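PDB 5YX6: uncharacterized protein Rv3272, which probably acts in fatty acid metabolism as a family III CoA transferase, binding fatty acyl-CoAs of various chain lengths, palmitoyl-CoA most tightly. Local coordinates for residues A[39-44]-A[76-81]; A[14-19]-A[91-96]; A[18-23]-A[101-106]; A[69-74]-A[378-383]. All coordinates share one frame; numbering follows the deposited sequence.

Interaction 1. Residues A[39-44]-A[76-81]; sequences IKVEAP and VTVDLT
Val41 and Glu42 run parallel beside Val76 and Thr77, joined by three nearly straight backbone hydrogen bonds of 3.0 Å each: Val76 N to Lys40 O, Glu42 N to Val76 O and Val78 N to Glu42 O. Successive pairs alternate between the faces of the sheet. On one face the Val41 and Val76 side chains meet through their CG2 methyls, 4.0 Å apart. Val76 places its CG1 beside its own backbone N (chi1 -58°), and from there this methyl reaches Ile39 CG2 at 3.9 Å. Strand 74-77 forms one edge, within the chain, of the six-stranded parallel sheet with order 3-2-1-4-5-6, the arrangement of a Rossmann fold; helix 83-94 packs on Val41 through Met89, and Phe390 of helix 387-390 touches both Ile39 and Val76. The other face carries Glu42 and Thr77. Glu42 extends beyond CG, and its carboxylate is gripped by Arg50, Ser75 OG and the backbone N of Glu47. Thr77 OG1 makes a weak hydrogen bond to Ala43 O (3.5 Å), while its CG2 lies 3.8 Å from Pro44 CA. Past the end of the strands, the Pro44 ring continues the contact, with CG 3.7 Å from Asp79 CB.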
loop_
_atom_site.group_PDB
_atom_site.type_symbol
_atom_site.label_atom_id
_atom_site.label_comp_id
_atom_site.label_asym_id
_atom_site.label_seq_id
_atom_site.Cartn_x
_atom_site.Cartn_y
_atom_site.Cartn_z
ATOM N N ILE A 39 20.074 -7.111 -10.423
ATOM C CA ILE A 39 21.170 -7.879 -9.851
ATOM C C ILE A 39 21.201 -7.699 -8.345
ATOM O O ILE A 39 21.468 -6.597 -7.859
ATOM C CB ILE A 39 22.533 -7.448 -10.437
ATOM C CG1 ILE A 39 22.530 -7.570 -11.956
ATOM C CG2 ILE A 39 23.667 -8.259 -9.819
ATOM C CD1 ILE A 39 23.803 -7.062 -12.586
ATOM N N LYS A 40 20.893 -8.773 -7.618
ATOM C CA LYS A 40 20.991 -8.781 -6.163
ATOM C C LYS A 40 22.453 -8.747 -5.745
ATOM O O LYS A 40 23.282 -9.420 -6.343
ATOM C CB LYS A 40 20.325 -10.020 -5.559
ATOM C CG LYS A 40 18.827 -9.996 -5.487
ATOM C CD LYS A 40 18.323 -11.196 -4.695
ATOM C CE LYS A 40 18.426 -10.981 -3.183
ATOM N NZ LYS A 40 17.545 -9.876 -2.694
ATOM N N VAL A 41 22.757 -7.955 -4.726
ATOM C CA VAL A 41 24.065 -7.969 -4.101
ATOM C C VAL A 41 23.918 -8.550 -2.692
ATOM O O VAL A 41 23.313 -7.927 -1.825
ATOM C CB VAL A 41 24.677 -6.557 -4.042
ATOM C CG1 VAL A 41 26.012 -6.570 -3.293
ATOM C CG2 VAL A 41 24.838 -5.980 -5.466
ATOM N N GLU A 42 24.449 -9.750 -2.467
ATOM C CA GLU A 42 24.258 -10.422 -1.180
ATOM C C GLU A 42 25.574 -10.601 -0.430
ATOM O O GLU A 42 26.656 -10.595 -1.026
ATOM C CB GLU A 42 23.587 -11.783 -1.384
ATOM C CG GLU A 42 22.388 -11.740 -2.338
ATOM C CD GLU A 42 21.700 -13.091 -2.510
ATOM O OE1 GLU A 42 21.485 -13.497 -3.675
ATOM O OE2 GLU A 42 21.363 -13.739 -1.493
ATOM N N ALA A 43 25.466 -10.756 0.886
ATOM C CA ALA A 43 26.608 -11.087 1.720
ATOM C C ALA A 43 27.095 -12.477 1.344
ATOM O O ALA A 43 26.313 -13.267 0.811
ATOM C CB ALA A 43 26.229 -11.020 3.199
ATOM N N PRO A 44 28.394 -12.766 1.575
ATOM C CA PRO A 44 28.948 -14.088 1.263
ATOM C C PRO A 44 28.085 -15.189 1.856
ATOM O O PRO A 44 27.729 -15.114 3.034
ATOM C CB PRO A 44 30.325 -14.054 1.921
ATOM C CG PRO A 44 30.714 -12.629 1.846
ATOM C CD PRO A 44 29.437 -11.850 2.071
ATOM N N VAL A 76 25.031 -11.695 -7.158
ATOM C CA VAL A 76 26.460 -11.673 -6.941
ATOM C C VAL A 76 26.653 -11.741 -5.436
ATOM O O VAL A 76 25.861 -11.195 -4.663
ATOM C CB VAL A 76 27.175 -10.431 -7.560
ATOM C CG1 VAL A 76 26.914 -10.361 -9.062
ATOM C CG2 VAL A 76 26.763 -9.138 -6.868
ATOM N N THR A 77 27.691 -12.455 -5.028
ATOM C CA THR A 77 28.035 -12.574 -3.632
ATOM C C THR A 77 29.321 -11.812 -3.390
ATOM O O THR A 77 30.325 -11.984 -4.095
ATOM C CB THR A 77 28.159 -14.056 -3.232
ATOM O OG1 THR A 77 27.055 -14.405 -2.385
ATOM C CG2 THR A 77 29.470 -14.344 -2.510
ATOM N N VAL A 78 29.274 -10.933 -2.402
ATOM C CA VAL A 78 30.399 -10.061 -2.143
ATOM C C VAL A 78 30.446 -9.637 -0.673
ATOM O O VAL A 78 29.405 -9.485 -0.035
ATOM C CB VAL A 78 30.297 -8.834 -3.080
ATOM C CG1 VAL A 78 30.138 -7.540 -2.304
ATOM C CG2 VAL A 78 31.463 -8.786 -4.051
ATOM N N ASP A 79 31.654 -9.443 -0.147
ATOM C CA ASP A 79 31.847 -8.896 1.199
ATOM C C ASP A 79 32.182 -7.417 1.096
ATOM O O ASP A 79 33.313 -7.059 0.774
ATOM C CB ASP A 79 32.956 -9.635 1.951
ATOM C CG ASP A 79 33.225 -9.044 3.343
ATOM O OD1 ASP A 79 32.447 -8.178 3.808
ATOM O OD2 ASP A 79 34.223 -9.446 3.979
ATOM N N LEU A 80 31.207 -6.567 1.402
ATOM C CA LEU A 80 31.301 -5.138 1.096
ATOM C C LEU A 80 32.349 -4.360 1.912
ATOM O O LEU A 80 32.704 -3.235 1.549
ATOM C CB LEU A 80 29.924 -4.495 1.277
ATOM C CG LEU A 80 28.898 -4.790 0.176
ATOM C CD1 LEU A 80 27.529 -4.241 0.567
ATOM C CD2 LEU A 80 29.343 -4.214 -1.158
ATOM N N THR A 81 32.856 -4.958 2.990
ATOM C CA THR A 81 33.867 -4.294 3.822
ATOM C C THR A 81 35.277 -4.318 3.227
ATOM O O THR A 81 36.104 -3.476 3.572
ATOM C CB THR A 81 33.942 -4.915 5.228
ATOM O OG1 THR A 81 34.195 -6.321 5.124
ATOM C CG2 THR A 81 32.643 -4.688 5.981
#

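Interaction 2. Residues A[14-19]-A[91-96]; sequences RVLDFT and RLADTA
Leu16 carries the apolar half of this contact and Arg14, two residues earlier on the same side of the strand, the polar half. Both methyls of Leu16 press on Leu92 CG, the nearer being CD2 at 3.9 Å; CD1 also reaches Ala96 CB at 3.7 Å, and CD2 the backbone N of Ala93 at 3.8 Å. Leu92 turns its own CG to meet this leucine by setting it opposite the backbone N (chi1 -171°). Arg14 starts out extended and then bends at chi3 (-67°), a kink that brings NH1 to Thr95 OG1 at 3.1 Å; the hydroxyl oxygen sits at the edge of the guanidinium, slightly tilted from its plane. That hydroxyl is itself a donor to Leu92 O, at 2.6 Å from Thr95 OG1, so one oxygen relays between the arginine and the last turn of the helix. Leu92 O also accepts from Thr95 N. The rest of the guanidinium is engaged elsewhere, with NE in a salt bridge to Glu37. Strand 14-17 lies between strands 37-42 and 98-101 in the parallel sheet, helix 83-94 covers it from one face, and Phe390 of helix 387-390 touches both Arg14 and Leu92.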
loop_
_atom_site.group_PDB
_atom_site.type_symbol
_atom_site.label_atom_id
_atom_site.label_comp_id
_atom_site.label_asym_id
_atom_site.label_seq_id
_atom_site.Cartn_x
_atom_site.Cartn_y
_atom_site.Cartn_z
ATOM N N ARG A 14 19.479 -1.854 -16.266
ATOM C CA ARG A 14 20.134 -2.696 -15.279
ATOM C C ARG A 14 20.000 -2.099 -13.882
ATOM O O ARG A 14 20.265 -0.917 -13.670
ATOM C CB ARG A 14 21.612 -2.893 -15.636
ATOM C CG ARG A 14 22.399 -3.614 -14.552
ATOM C CD ARG A 14 23.777 -3.950 -15.024
ATOM N NE ARG A 14 23.725 -4.934 -16.095
ATOM C CZ ARG A 14 24.795 -5.386 -16.745
ATOM N NH1 ARG A 14 26.004 -4.951 -16.417
ATOM N NH2 ARG A 14 24.655 -6.285 -17.713
ATOM N N VAL A 15 19.584 -2.926 -12.931
ATOM C CA VAL A 15 19.375 -2.479 -11.564
ATOM C C VAL A 15 20.291 -3.239 -10.617
ATOM O O VAL A 15 20.368 -4.460 -10.671
ATOM C CB VAL A 15 17.906 -2.673 -11.130
ATOM C CG1 VAL A 15 17.696 -2.192 -9.701
ATOM C CG2 VAL A 15 16.955 -1.963 -12.104
ATOM N N LEU A 16 20.988 -2.506 -9.760
ATOM C CA LEU A 16 21.808 -3.093 -8.703
ATOM C C LEU A 16 21.048 -3.081 -7.385
ATOM O O LEU A 16 20.852 -2.015 -6.802
ATOM C CB LEU A 16 23.116 -2.324 -8.550
ATOM C CG LEU A 16 24.322 -2.952 -9.225
ATOM C CD1 LEU A 16 24.030 -3.117 -10.703
ATOM C CD2 LEU A 16 25.574 -2.103 -8.982
ATOM N N ASP A 17 20.632 -4.253 -6.914
ATOM C CA ASP A 17 19.710 -4.336 -5.771
ATOM C C ASP A 17 20.434 -4.766 -4.491
ATOM O O ASP A 17 20.697 -5.951 -4.305
ATOM C CB ASP A 17 18.570 -5.320 -6.094
ATOM C CG ASP A 17 17.482 -5.371 -5.008
ATOM O OD1 ASP A 17 17.629 -4.669 -3.985
ATOM O OD2 ASP A 17 16.478 -6.123 -5.175
ATOM N N PHE A 18 20.721 -3.810 -3.608
ATOM C CA PHE A 18 21.393 -4.100 -2.330
ATOM C C PHE A 18 20.421 -4.443 -1.185
ATOM O O PHE A 18 20.860 -4.695 -0.061
ATOM C CB PHE A 18 22.268 -2.907 -1.882
ATOM C CG PHE A 18 23.511 -2.669 -2.729
ATOM C CD1 PHE A 18 23.439 -1.952 -3.919
ATOM C CD2 PHE A 18 24.755 -3.113 -2.301
ATOM C CE1 PHE A 18 24.580 -1.714 -4.684
ATOM C CE2 PHE A 18 25.895 -2.881 -3.056
ATOM C CZ PHE A 18 25.809 -2.178 -4.252
ATOM N N THR A 19 19.117 -4.465 -1.462
ATOM C CA THR A 19 18.096 -4.571 -0.406
ATOM C C THR A 19 17.936 -5.974 0.184
ATOM O O THR A 19 18.310 -6.965 -0.437
ATOM C CB THR A 19 16.693 -4.150 -0.918
ATOM O OG1 THR A 19 16.203 -5.137 -1.832
ATOM C CG2 THR A 19 16.727 -2.789 -1.598
ATOM N N ARG A 91 32.750 -0.723 -10.304
ATOM C CA ARG A 91 32.767 -1.062 -11.721
ATOM C C ARG A 91 31.403 -1.549 -12.192
ATOM O O ARG A 91 30.977 -1.237 -13.302
ATOM C CB ARG A 91 33.829 -2.118 -12.016
ATOM C CG ARG A 91 35.243 -1.577 -11.948
ATOM C CD ARG A 91 36.260 -2.625 -12.348
ATOM N NE ARG A 91 37.404 -2.614 -11.445
ATOM C CZ ARG A 91 37.678 -3.578 -10.569
ATOM N NH1 ARG A 91 36.892 -4.648 -10.472
ATOM N NH2 ARG A 91 38.746 -3.473 -9.789
ATOM N N LEU A 92 30.731 -2.329 -11.351
ATOM C CA LEU A 92 29.409 -2.824 -11.684
ATOM C C LEU A 92 28.419 -1.649 -11.765
ATOM O O LEU A 92 27.567 -1.607 -12.649
ATOM C CB LEU A 92 28.958 -3.872 -10.663
ATOM C CG LEU A 92 27.684 -4.663 -10.950
ATOM C CD1 LEU A 92 27.667 -5.157 -12.385
ATOM C CD2 LEU A 92 27.535 -5.827 -9.970
ATOM N N ALA A 93 28.539 -0.693 -10.851
ATOM C CA ALA A 93 27.653 0.471 -10.839
ATOM C C ALA A 93 27.847 1.388 -12.052
ATOM O O ALA A 93 26.905 2.047 -12.495
ATOM C CB ALA A 93 27.843 1.259 -9.567
ATOM N N ASP A 94 29.063 1.444 -12.587
ATOM C CA ASP A 94 29.307 2.223 -13.800
ATOM C C ASP A 94 28.419 1.750 -14.952
ATOM O O ASP A 94 28.112 2.513 -15.861
ATOM C CB ASP A 94 30.783 2.148 -14.217
ATOM C CG ASP A 94 31.703 2.942 -13.290
ATOM O OD1 ASP A 94 31.200 3.751 -12.472
ATOM O OD2 ASP A 94 32.939 2.757 -13.393
ATOM N N THR A 95 27.979 0.499 -14.885
ATOM C CA THR A 95 27.176 -0.081 -15.947
ATOM C C THR A 95 25.685 -0.050 -15.626
ATOM O O THR A 95 24.869 -0.528 -16.415
ATOM C CB THR A 95 27.574 -1.542 -16.224
ATOM O OG1 THR A 95 27.174 -2.361 -15.115
ATOM C CG2 THR A 95 29.079 -1.665 -16.445
ATOM N N ALA A 96 25.326 0.502 -14.470
ATOM C CA ALA A 96 23.947 0.409 -13.991
ATOM C C ALA A 96 23.118 1.657 -14.273
ATOM O O ALA A 96 23.634 2.770 -14.306
ATOM C CB ALA A 96 23.935 0.116 -12.501
#

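Interaction 3. Residues A[18-23]-A[101-106]; sequences FTQNVA and EAFRPG
At the switch point of the Rossmann-type sheet, where the strand order 3-2-1-4 passes from strand 14-17 to strand 98-101, the loops leaving the two strands meet through Phe18, Thr19 and Gln20 on one side and Glu101, Ala102 and Phe103 on the other. Such crevices commonly bind ligands in this fold; here the Ala102 side chain lies about 10 Å from that of Asp175, the inferred nucleophile, and a glycerol, probably from the crystallisation liquor, lies about 4 Å from the Phe103 side chain. Thr19 turns its CG2 to Ala102 CB, 3.9 Å away, while its hydroxyl bonds back to Asp17. Phe18 adds its CB, 4.3 Å from both Glu101 CA and Phe103 CE2. The Phe103 ring reaches across with CZ 4.0 Å from Phe18 O. Gln20 brings NE2 to the rim of that ring, 3.7 Å from CE1, with amide and ring planes 76° apart; the nitrogen meets an edge and not the pi cloud. Glu101 OE1 salt-bridges Arg129, and OE2 receives a weak bond from Phe103 N. No hydrogen bond crosses between the loops, so they meet by van der Waals contact alone, while the polar ties of Thr19 and Glu101 run to Asp17 and Arg129.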
loop_
_atom_site.group_PDB
_atom_site.type_symbol
_atom_site.label_atom_id
_atom_site.label_comp_id
_atom_site.label_asym_id
_atom_site.label_seq_id
_atom_site.Cartn_x
_atom_site.Cartn_y
_atom_site.Cartn_z
ATOM N N PHE A 18 20.721 -3.810 -3.608
ATOM C CA PHE A 18 21.393 -4.100 -2.330
ATOM C C PHE A 18 20.421 -4.443 -1.185
ATOM O O PHE A 18 20.860 -4.695 -0.061
ATOM C CB PHE A 18 22.268 -2.907 -1.882
ATOM C CG PHE A 18 23.511 -2.669 -2.729
ATOM C CD1 PHE A 18 23.439 -1.952 -3.919
ATOM C CD2 PHE A 18 24.755 -3.113 -2.301
ATOM C CE1 PHE A 18 24.580 -1.714 -4.684
ATOM C CE2 PHE A 18 25.895 -2.881 -3.056
ATOM C CZ PHE A 18 25.809 -2.178 -4.252
ATOM N N THR A 19 19.117 -4.465 -1.462
ATOM C CA THR A 19 18.096 -4.571 -0.406
ATOM C C THR A 19 17.936 -5.974 0.184
ATOM O O THR A 19 18.310 -6.965 -0.437
ATOM C CB THR A 19 16.693 -4.150 -0.918
ATOM O OG1 THR A 19 16.203 -5.137 -1.832
ATOM C CG2 THR A 19 16.727 -2.789 -1.598
ATOM N N GLN A 20 17.382 -6.050 1.391
ATOM C CA GLN A 20 17.067 -7.340 2.013
ATOM C C GLN A 20 15.649 -7.374 2.569
ATOM O O GLN A 20 14.978 -6.345 2.637
ATOM C CB GLN A 20 18.050 -7.690 3.130
ATOM C CG GLN A 20 19.496 -7.769 2.697
ATOM C CD GLN A 20 20.434 -7.821 3.881
ATOM O OE1 GLN A 20 20.374 -8.755 4.688
ATOM N NE2 GLN A 20 21.300 -6.820 4.000
ATOM N N ASN A 21 15.214 -8.567 2.970
ATOM C CA ASN A 21 13.916 -8.780 3.611
ATOM C C ASN A 21 12.784 -8.560 2.604
ATOM O O ASN A 21 12.813 -9.179 1.539
ATOM C CB ASN A 21 13.782 -7.901 4.855
ATOM C CG ASN A 21 14.948 -8.093 5.824
ATOM O OD1 ASN A 21 15.358 -9.229 6.090
ATOM N ND2 ASN A 21 15.500 -6.988 6.337
ATOM N N VAL A 22 11.800 -7.704 2.883
ATOM C CA VAL A 22 10.602 -7.715 2.015
ATOM C C VAL A 22 10.351 -6.461 1.159
ATOM O O VAL A 22 10.165 -6.588 -0.050
ATOM C CB VAL A 22 9.318 -8.004 2.846
ATOM C CG1 VAL A 22 8.054 -7.864 1.982
ATOM C CG2 VAL A 22 9.389 -9.400 3.460
ATOM N N ALA A 23 10.339 -5.273 1.761
ATOM C CA ALA A 23 9.959 -4.041 1.049
ATOM C C ALA A 23 10.826 -3.752 -0.191
ATOM O O ALA A 23 10.315 -3.659 -1.316
ATOM C CB ALA A 23 9.999 -2.867 1.991
ATOM N N GLU A 101 19.009 0.740 -2.551
ATOM C CA GLU A 101 19.644 0.464 -1.265
ATOM C C GLU A 101 18.703 0.647 -0.067
ATOM O O GLU A 101 17.905 1.581 -0.040
ATOM C CB GLU A 101 20.866 1.365 -1.119
ATOM C CG GLU A 101 21.522 1.273 0.229
ATOM C CD GLU A 101 21.124 2.398 1.163
ATOM O OE1 GLU A 101 20.952 3.543 0.686
ATOM O OE2 GLU A 101 21.002 2.134 2.376
ATOM N N ALA A 102 18.819 -0.231 0.930
ATOM C CA ALA A 102 17.938 -0.196 2.096
ATOM C C ALA A 102 18.666 -0.441 3.424
ATOM O O ALA A 102 18.079 -0.964 4.372
ATOM C CB ALA A 102 16.812 -1.205 1.928
ATOM N N PHE A 103 19.939 -0.074 3.496
ATOM C CA PHE A 103 20.643 -0.108 4.768
ATOM C C PHE A 103 20.167 1.076 5.593
ATOM O O PHE A 103 19.494 1.964 5.070
ATOM C CB PHE A 103 22.162 -0.041 4.581
ATOM C CG PHE A 103 22.726 -1.180 3.783
ATOM C CD1 PHE A 103 22.511 -2.490 4.172
ATOM C CD2 PHE A 103 23.479 -0.935 2.642
ATOM C CE1 PHE A 103 23.023 -3.537 3.440
ATOM C CE2 PHE A 103 23.996 -1.978 1.901
ATOM C CZ PHE A 103 23.767 -3.283 2.303
ATOM N N ARG A 104 20.478 1.076 6.883
ATOM C CA ARG A 104 20.154 2.229 7.714
ATOM C C ARG A 104 21.038 3.388 7.254
ATOM O O ARG A 104 22.139 3.157 6.743
ATOM C CB ARG A 104 20.362 1.918 9.203
ATOM C CG ARG A 104 21.818 1.958 9.651
ATOM C CD ARG A 104 21.945 1.535 11.100
ATOM N NE ARG A 104 21.586 0.133 11.287
ATOM C CZ ARG A 104 21.623 -0.496 12.458
ATOM N NH1 ARG A 104 21.993 0.160 13.551
ATOM N NH2 ARG A 104 21.278 -1.776 12.536
ATOM N N PRO A 105 20.565 4.635 7.444
ATOM C CA PRO A 105 21.277 5.851 7.027
ATOM C C PRO A 105 22.757 5.863 7.377
ATOM O O PRO A 105 23.120 5.446 8.473
ATOM C CB PRO A 105 20.542 6.956 7.786
ATOM C CG PRO A 105 19.142 6.443 7.889
ATOM C CD PRO A 105 19.239 4.946 8.014
ATOM N N GLY A 106 23.587 6.328 6.442
ATOM C CA GLY A 106 25.019 6.469 6.653
ATOM C C GLY A 106 25.891 5.292 6.241
ATOM O O GLY A 106 27.101 5.444 6.022
#

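Interaction 4. Residues A[69-74]-A[378-383]; sequences NNRGKK and DPPPTA
The Pro381 ring has the carbonyl oxygen of Lys73 over one face, with Lys73 O 3.2 Å from Pro381 CG, and the carbonyl oxygen of Asn70 at its edge, where Asn70 O lies 3.2 Å from Pro381 CD. The Pro379 carbonyl, a flat group, is met from well above its plane by the backbone N-H of Gly72, whose N is 3.2 Å from Pro379 O in a nearly straight bond. Asn70 O also receives a CA-H...O contact from Pro380, at 3.3 Å from Pro380 CA. Asn70 to Lys73 form a type II beta turn, with Gly72 at its third position and a positive phi of 78°. Arg71 lays the root of its side chain against Asp378 and Pro380, CB 3.3 Å from Asp378 O and CG 4.0 Å from Pro380 CD, before its NE turns to Pro68 O. Lys73, fully extended beyond CG, leads away from the prolines, and its NZ is held by Asn69 O, Asn70 OD1, Asp17 and Pro25 O. With no N-H on Pro379, Pro380 or Pro381, the proline run offers the turn only carbonyl acceptors and C-H groups: one hydrogen bond ties the segments, and Asn70 O and Lys73 O rest against proline carbons.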
loop_
_atom_site.group_PDB
_atom_site.type_symbol
_atom_site.label_atom_id
_atom_site.label_comp_id
_atom_site.label_asym_id
_atom_site.label_seq_id
_atom_site.Cartn_x
_atom_site.Cartn_y
_atom_site.Cartn_z
ATOM N N ASN A 69 9.798 -12.830 -3.832
ATOM C CA ASN A 69 10.197 -11.508 -4.302
ATOM C C ASN A 69 11.580 -11.438 -4.976
ATOM O O ASN A 69 12.133 -10.349 -5.140
ATOM C CB ASN A 69 10.162 -10.502 -3.146
ATOM C CG ASN A 69 8.759 -10.269 -2.608
ATOM O OD1 ASN A 69 7.775 -10.305 -3.345
ATOM N ND2 ASN A 69 8.671 -9.989 -1.320
ATOM N N ASN A 70 12.139 -12.582 -5.366
ATOM C CA ASN A 70 13.450 -12.586 -6.018
ATOM C C ASN A 70 13.512 -13.489 -7.239
ATOM O O ASN A 70 14.582 -13.916 -7.651
ATOM C CB ASN A 70 14.526 -12.993 -5.013
ATOM C CG ASN A 70 14.621 -12.028 -3.871
ATOM O OD1 ASN A 70 15.196 -10.954 -3.998
ATOM N ND2 ASN A 70 13.988 -12.370 -2.766
ATOM N N ARG A 71 12.358 -13.782 -7.818
ATOM C CA ARG A 71 12.303 -14.589 -9.021
ATOM C C ARG A 71 12.825 -13.800 -10.218
ATOM O O ARG A 71 12.523 -12.617 -10.370
ATOM C CB ARG A 71 10.873 -15.079 -9.248
ATOM C CG ARG A 71 10.371 -15.976 -8.126
ATOM C CD ARG A 71 8.873 -16.171 -8.143
ATOM N NE ARG A 71 8.164 -14.908 -7.941
ATOM C CZ ARG A 71 7.530 -14.237 -8.896
ATOM N NH1 ARG A 71 6.919 -13.096 -8.613
ATOM N NH2 ARG A 71 7.511 -14.705 -10.135
ATOM N N GLY A 72 13.655 -14.439 -11.037
ATOM C CA GLY A 72 14.132 -13.822 -12.261
ATOM C C GLY A 72 15.236 -12.821 -11.993
ATOM O O GLY A 72 15.683 -12.119 -12.897
ATOM N N LYS A 73 15.667 -12.729 -10.743
ATOM C CA LYS A 73 16.791 -11.868 -10.426
ATOM C C LYS A 73 18.105 -12.605 -10.635
ATOM O O LYS A 73 18.130 -13.830 -10.765
ATOM C CB LYS A 73 16.693 -11.347 -9.000
ATOM C CG LYS A 73 15.571 -10.349 -8.806
ATOM C CD LYS A 73 15.565 -9.799 -7.392
ATOM C CE LYS A 73 14.333 -8.943 -7.112
ATOM N NZ LYS A 73 14.394 -8.402 -5.721
ATOM N N LYS A 74 19.189 -11.842 -10.714
ATOM C CA LYS A 74 20.527 -12.404 -10.704
ATOM C C LYS A 74 21.200 -12.117 -9.375
ATOM O O LYS A 74 20.743 -11.264 -8.616
ATOM C CB LYS A 74 21.329 -11.867 -11.888
ATOM C CG LYS A 74 20.580 -12.139 -13.168
ATOM C CD LYS A 74 21.371 -11.891 -14.420
ATOM C CE LYS A 74 20.538 -12.306 -15.628
ATOM N NZ LYS A 74 21.207 -12.010 -16.927
ATOM N N ASP A 378 10.912 -17.625 -14.277
ATOM C CA ASP A 378 12.203 -18.014 -13.709
ATOM C C ASP A 378 12.178 -18.120 -12.192
ATOM O O ASP A 378 11.489 -17.355 -11.518
ATOM C CB ASP A 378 13.313 -17.026 -14.103
ATOM C CG ASP A 378 13.402 -16.791 -15.598
ATOM O OD1 ASP A 378 12.856 -17.601 -16.379
ATOM O OD2 ASP A 378 14.025 -15.782 -15.993
ATOM N N PRO A 379 12.936 -19.081 -11.653
ATOM C CA PRO A 379 13.127 -19.226 -10.215
ATOM C C PRO A 379 14.075 -18.153 -9.692
ATOM O O PRO A 379 14.721 -17.455 -10.478
ATOM C CB PRO A 379 13.757 -20.611 -10.096
ATOM C CG PRO A 379 14.554 -20.735 -11.346
ATOM C CD PRO A 379 13.733 -20.064 -12.409
ATOM N N PRO A 380 14.158 -18.014 -8.368
ATOM C CA PRO A 380 15.193 -17.144 -7.805
ATOM C C PRO A 380 16.587 -17.663 -8.143
ATOM O O PRO A 380 16.741 -18.865 -8.366
ATOM C CB PRO A 380 14.931 -17.212 -6.302
ATOM C CG PRO A 380 14.139 -18.466 -6.109
ATOM C CD PRO A 380 13.302 -18.601 -7.328
ATOM N N PRO A 381 17.585 -16.770 -8.190
ATOM C CA PRO A 381 18.985 -17.176 -8.371
ATOM C C PRO A 381 19.542 -17.875 -7.132
ATOM O O PRO A 381 19.126 -17.558 -6.019
ATOM C CB PRO A 381 19.710 -15.845 -8.591
ATOM C CG PRO A 381 18.897 -14.864 -7.782
ATOM C CD PRO A 381 17.457 -15.319 -7.960
ATOM N N THR A 382 20.488 -18.788 -7.318
ATOM C CA THR A 382 21.249 -19.310 -6.192
ATOM C C THR A 382 22.204 -18.210 -5.731
ATOM O O THR A 382 22.528 -17.302 -6.494
ATOM C CB THR A 382 22.032 -20.595 -6.562
ATOM O OG1 THR A 382 22.925 -20.333 -7.657
ATOM C CG2 THR A 382 21.071 -21.705 -6.955
ATOM N N ALA A 383 22.624 -18.262 -4.477
ATOM C CA ALA A 383 23.489 -17.224 -3.936
ATOM C C ALA A 383 24.814 -17.125 -4.708
ATOM O O ALA A 383 25.584 -18.082 -4.758
ATOM C CB ALA A 383 23.747 -17.485 -2.466
#

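In the fold
Interactions 1 and 2 are the buried pair and share the parallel sheet: strands 37-42 and 14-17 are neighbours in it, with Ile39 bridging to Val15 and Asp17. Their chemistry differs, strand-to-strand backbone bonds in interaction 1 against leucine packing under a helix plus an arginine-threonine hydrogen bond in interaction 2. Interaction 3 continues from interaction 2 through Phe18 and Thr19 into more open loops and has van der Waals contacts but no hydrogen bond; Leu80 of interaction 1 touches both its phenylalanines. Interaction 4, also partly buried, joins distant parts of the sequence by a turn against prolines. Lys73 connects it to interaction 2 by a salt bridge with Asp17, and Asn70 to interaction 1 through Lys40 NZ.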